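KLLA0E08119p (Kluyveromyces lactis, PDB 3VA7) probably catalyses the biotin-dependent, ATP-driven carboxylation of urea to urea-1-carboxylate, the first step of urea breakdown by the allophanate route. Local coordinates at residues A[519-528]-A[639-649]. Numbering follows the deposited sequence.
Sequences RVVGNNSKSP and LPAPDFEPQAA
The guanidinium of R519 lies flat on the ring of F644. CB and CG of R519 stand off from F644, and the contact begins at CD. CG, anti to the backbone N (chi1 -178°), leads to a bend at chi2 that turns the chain onto the ring. R519 CD is 3.6 Å from F644 CD1. NE passes over CD1 and CE1 and has a weak hydrogen bond to the carbonyl of I800. CZ sits off centre above the ring face, and the two planes are only 17° apart, a cation-pi stack. NH1 lies over CD2, and R519 NH2 ends 3.4 Å from F644 CB. CB of D643 covers the opposite face of the ring.

G522, with positive phi, ends helix 511-520 in a Schellman motif. G522 O takes two donors, D643 N at 2.9 Å and F644 N at 3.2 Å. Two residues earlier, V520 O accepts from Q647 N at 2.9 Å in a nearly straight bond (170°).

Beyond the helix end, N524 ND2 gives a hydrogen bond to D643 OD2 (3.1 Å), out of the carboxylate plane. N524 OD1 accepts from K526 N at 2.9 Å, an Asx turn, and rests near CG of P640. A leucine in place of N524 would probably leave the D643 carboxylate without this donor and K526 N without its side-chain acceptor.

The contact joins the end of a helix to the irregular chain between strands 626-628 and 662-669, within the carboxyltransferase A and B region. R593 NH1 also donates to the carbonyl O of F644. Backbone bonds thus fix the path of 639-649 at the helix end, while the cation-pi stack and the amide-carboxylate pair depend on particular side chains.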
loop_
_atom_site.group_PDB
_atom_site.type_symbol
_atom_site.label_atom_id
_atom_site.label_comp_id
_atom_site.label_asym_id
_atom_site.label_seq_id
_atom_site.Cartn_x
_atom_site.Cartn_y
_atom_site.Cartn_z
ATOM N N ARG A 519 -1.621 9.153 -25.769
ATOM C CA ARG A 519 -2.124 9.198 -27.127
ATOM C C ARG A 519 -0.988 9.098 -28.165
ATOM O O ARG A 519 -1.137 8.434 -29.185
ATOM C CB ARG A 519 -2.951 10.483 -27.349
ATOM C CG ARG A 519 -3.570 10.600 -28.742
ATOM C CD ARG A 519 -4.391 9.402 -29.091
ATOM N NE ARG A 519 -5.351 9.720 -30.145
ATOM C CZ ARG A 519 -5.200 9.383 -31.434
ATOM N NH1 ARG A 519 -6.152 9.691 -32.314
ATOM N NH2 ARG A 519 -4.113 8.724 -31.842
ATOM N N VAL A 520 0.148 9.715 -27.883
ATOM C CA VAL A 520 1.192 9.784 -28.873
ATOM C C VAL A 520 1.616 8.375 -29.264
ATOM O O VAL A 520 2.090 8.144 -30.388
ATOM C CB VAL A 520 2.374 10.616 -28.395
ATOM C CG1 VAL A 520 3.610 10.301 -29.202
ATOM C CG2 VAL A 520 2.020 12.138 -28.372
ATOM N N VAL A 521 1.411 7.429 -28.355
ATOM C CA VAL A 521 1.837 6.072 -28.562
ATOM C C VAL A 521 0.633 5.204 -28.934
ATOM O O VAL A 521 0.774 3.990 -29.179
ATOM C CB VAL A 521 2.462 5.545 -27.278
ATOM C CG1 VAL A 521 2.767 4.186 -27.439
ATOM C CG2 VAL A 521 3.780 6.278 -26.911
ATOM N N GLY A 522 -0.561 5.791 -28.991
ATOM C CA GLY A 522 -1.732 5.027 -29.413
ATOM C C GLY A 522 -2.344 4.143 -28.324
ATOM O O GLY A 522 -3.113 3.225 -28.615
ATOM N N ASN A 523 -2.019 4.423 -27.056
ATOM C CA ASN A 523 -2.635 3.726 -25.933
ATOM C C ASN A 523 -4.132 4.075 -25.818
ATOM O O ASN A 523 -4.520 5.236 -26.003
ATOM C CB ASN A 523 -1.900 4.073 -24.620
ATOM C CG ASN A 523 -0.644 3.212 -24.368
ATOM O OD1 ASN A 523 -0.443 2.169 -24.984
ATOM N ND2 ASN A 523 0.190 3.645 -23.417
ATOM N N ASN A 524 -4.969 3.074 -25.499
ATOM C CA ASN A 524 -6.258 3.327 -24.808
ATOM C C ASN A 524 -6.051 4.313 -23.627
ATOM O O ASN A 524 -5.009 4.274 -22.968
ATOM C CB ASN A 524 -6.840 2.022 -24.281
ATOM C CG ASN A 524 -8.185 2.228 -23.575
ATOM O OD1 ASN A 524 -8.214 2.509 -22.367
ATOM N ND2 ASN A 524 -9.308 2.061 -24.326
ATOM N N SER A 525 -7.012 5.181 -23.339
ATOM C CA SER A 525 -6.729 6.244 -22.387
ATOM C C SER A 525 -6.586 5.762 -20.931
ATOM O O SER A 525 -6.172 6.524 -20.080
ATOM C CB SER A 525 -7.801 7.283 -22.454
ATOM O OG SER A 525 -8.961 6.762 -21.885
ATOM N N LYS A 526 -6.958 4.503 -20.674
ATOM C CA LYS A 526 -6.829 3.871 -19.372
ATOM C C LYS A 526 -5.438 3.243 -19.089
ATOM O O LYS A 526 -5.229 2.620 -18.043
ATOM C CB LYS A 526 -7.917 2.805 -19.204
ATOM C CG LYS A 526 -9.238 3.328 -18.642
ATOM C CD LYS A 526 -10.491 2.473 -18.988
ATOM C CE LYS A 526 -11.803 3.274 -18.662
ATOM N NZ LYS A 526 -13.114 2.689 -19.209
ATOM N N SER A 527 -4.505 3.387 -20.027
ATOM C CA SER A 527 -3.206 2.753 -19.884
ATOM C C SER A 527 -2.406 3.467 -18.814
ATOM O O SER A 527 -2.487 4.694 -18.688
ATOM C CB SER A 527 -2.450 2.806 -21.195
ATOM O OG SER A 527 -2.723 1.664 -21.958
ATOM N N PRO A 528 -1.646 2.714 -18.024
ATOM C CA PRO A 528 -0.833 3.432 -17.068
ATOM C C PRO A 528 0.521 3.812 -17.662
ATOM O O PRO A 528 1.031 3.112 -18.550
ATOM C CB PRO A 528 -0.658 2.419 -15.947
ATOM C CG PRO A 528 -0.678 1.155 -16.649
ATOM C CD PRO A 528 -1.672 1.276 -17.751
ATOM N N LEU A 639 -4.618 -5.601 -19.085
ATOM C CA LEU A 639 -4.451 -4.243 -19.610
ATOM C C LEU A 639 -5.154 -4.006 -20.954
ATOM O O LEU A 639 -5.145 -4.890 -21.829
ATOM C CB LEU A 639 -2.983 -3.930 -19.774
ATOM C CG LEU A 639 -2.277 -3.594 -18.500
ATOM C CD1 LEU A 639 -0.889 -3.302 -18.853
ATOM C CD2 LEU A 639 -2.936 -2.388 -17.887
ATOM N N PRO A 640 -5.765 -2.807 -21.132
ATOM C CA PRO A 640 -6.439 -2.533 -22.399
ATOM C C PRO A 640 -5.428 -2.295 -23.544
ATOM O O PRO A 640 -4.577 -1.416 -23.463
ATOM C CB PRO A 640 -7.257 -1.298 -22.086
ATOM C CG PRO A 640 -6.483 -0.608 -21.078
ATOM C CD PRO A 640 -5.775 -1.630 -20.259
ATOM N N ALA A 641 -5.509 -3.159 -24.556
ATOM C CA ALA A 641 -4.791 -3.059 -25.828
ATOM C C ALA A 641 -4.898 -1.664 -26.466
ATOM O O ALA A 641 -5.968 -1.019 -26.354
ATOM C CB ALA A 641 -5.365 -4.102 -26.787
ATOM N N PRO A 642 -3.834 -1.217 -27.178
ATOM C CA PRO A 642 -3.864 0.120 -27.764
ATOM C C PRO A 642 -4.961 0.300 -28.834
ATOM O O PRO A 642 -5.431 -0.651 -29.465
ATOM C CB PRO A 642 -2.454 0.279 -28.369
ATOM C CG PRO A 642 -1.623 -0.848 -27.805
ATOM C CD PRO A 642 -2.623 -1.947 -27.616
ATOM N N ASP A 643 -5.386 1.532 -29.000
ATOM C CA ASP A 643 -6.512 1.825 -29.843
ATOM C C ASP A 643 -6.071 2.397 -31.188
ATOM O O ASP A 643 -6.826 2.350 -32.150
ATOM C CB ASP A 643 -7.408 2.846 -29.117
ATOM C CG ASP A 643 -8.318 2.182 -28.065
ATOM O OD1 ASP A 643 -8.393 0.933 -28.099
ATOM O OD2 ASP A 643 -8.965 2.890 -27.251
ATOM N N PHE A 644 -4.851 2.935 -31.252
ATOM C CA PHE A 644 -4.495 3.894 -32.294
ATOM C C PHE A 644 -3.120 3.562 -32.768
ATOM O O PHE A 644 -2.350 2.972 -32.028
ATOM C CB PHE A 644 -4.475 5.326 -31.742
ATOM C CG PHE A 644 -5.751 5.753 -31.106
ATOM C CD1 PHE A 644 -5.774 6.132 -29.756
ATOM C CD2 PHE A 644 -6.946 5.771 -31.837
ATOM C CE1 PHE A 644 -6.988 6.534 -29.123
ATOM C CE2 PHE A 644 -8.186 6.184 -31.231
ATOM C CZ PHE A 644 -8.198 6.566 -29.861
ATOM N N GLU A 645 -2.778 3.950 -33.988
ATOM C CA GLU A 645 -1.392 3.772 -34.425
ATOM C C GLU A 645 -0.628 4.896 -33.758
ATOM O O GLU A 645 -1.187 5.990 -33.575
ATOM C CB GLU A 645 -1.309 3.848 -35.965
ATOM C CG GLU A 645 -0.285 2.915 -36.615
ATOM C CD GLU A 645 -0.551 1.438 -36.296
ATOM O OE1 GLU A 645 -1.744 1.031 -36.337
ATOM O OE2 GLU A 645 0.434 0.698 -35.982
ATOM N N PRO A 646 0.635 4.670 -33.369
ATOM C CA PRO A 646 1.270 5.862 -32.762
ATOM C C PRO A 646 1.376 7.068 -33.752
ATOM O O PRO A 646 1.231 6.894 -34.958
ATOM C CB PRO A 646 2.649 5.351 -32.293
ATOM C CG PRO A 646 2.608 3.864 -32.441
ATOM C CD PRO A 646 1.573 3.545 -33.484
ATOM N N GLN A 647 1.595 8.267 -33.229
ATOM C CA GLN A 647 1.618 9.489 -34.022
ATOM C C GLN A 647 2.168 10.660 -33.205
ATOM O O GLN A 647 1.718 10.880 -32.071
ATOM C CB GLN A 647 0.212 9.800 -34.485
ATOM C CG GLN A 647 0.024 11.191 -35.012
ATOM C CD GLN A 647 -1.378 11.391 -35.555
ATOM O OE1 GLN A 647 -2.161 10.449 -35.645
ATOM N NE2 GLN A 647 -1.706 12.634 -35.902
ATOM N N ALA A 648 3.148 11.397 -33.734
ATOM C CA ALA A 648 3.577 12.652 -33.090
ATOM C C ALA A 648 2.356 13.527 -32.726
ATOM O O ALA A 648 1.432 13.655 -33.515
ATOM C CB ALA A 648 4.502 13.426 -34.027
ATOM N N ALA A 649 2.329 14.121 -31.545
ATOM C CA ALA A 649 1.222 14.998 -31.205
ATOM C C ALA A 649 1.229 16.179 -32.127
ATOM O O ALA A 649 2.249 16.835 -32.239
ATOM C CB ALA A 649 1.341 15.483 -29.781
#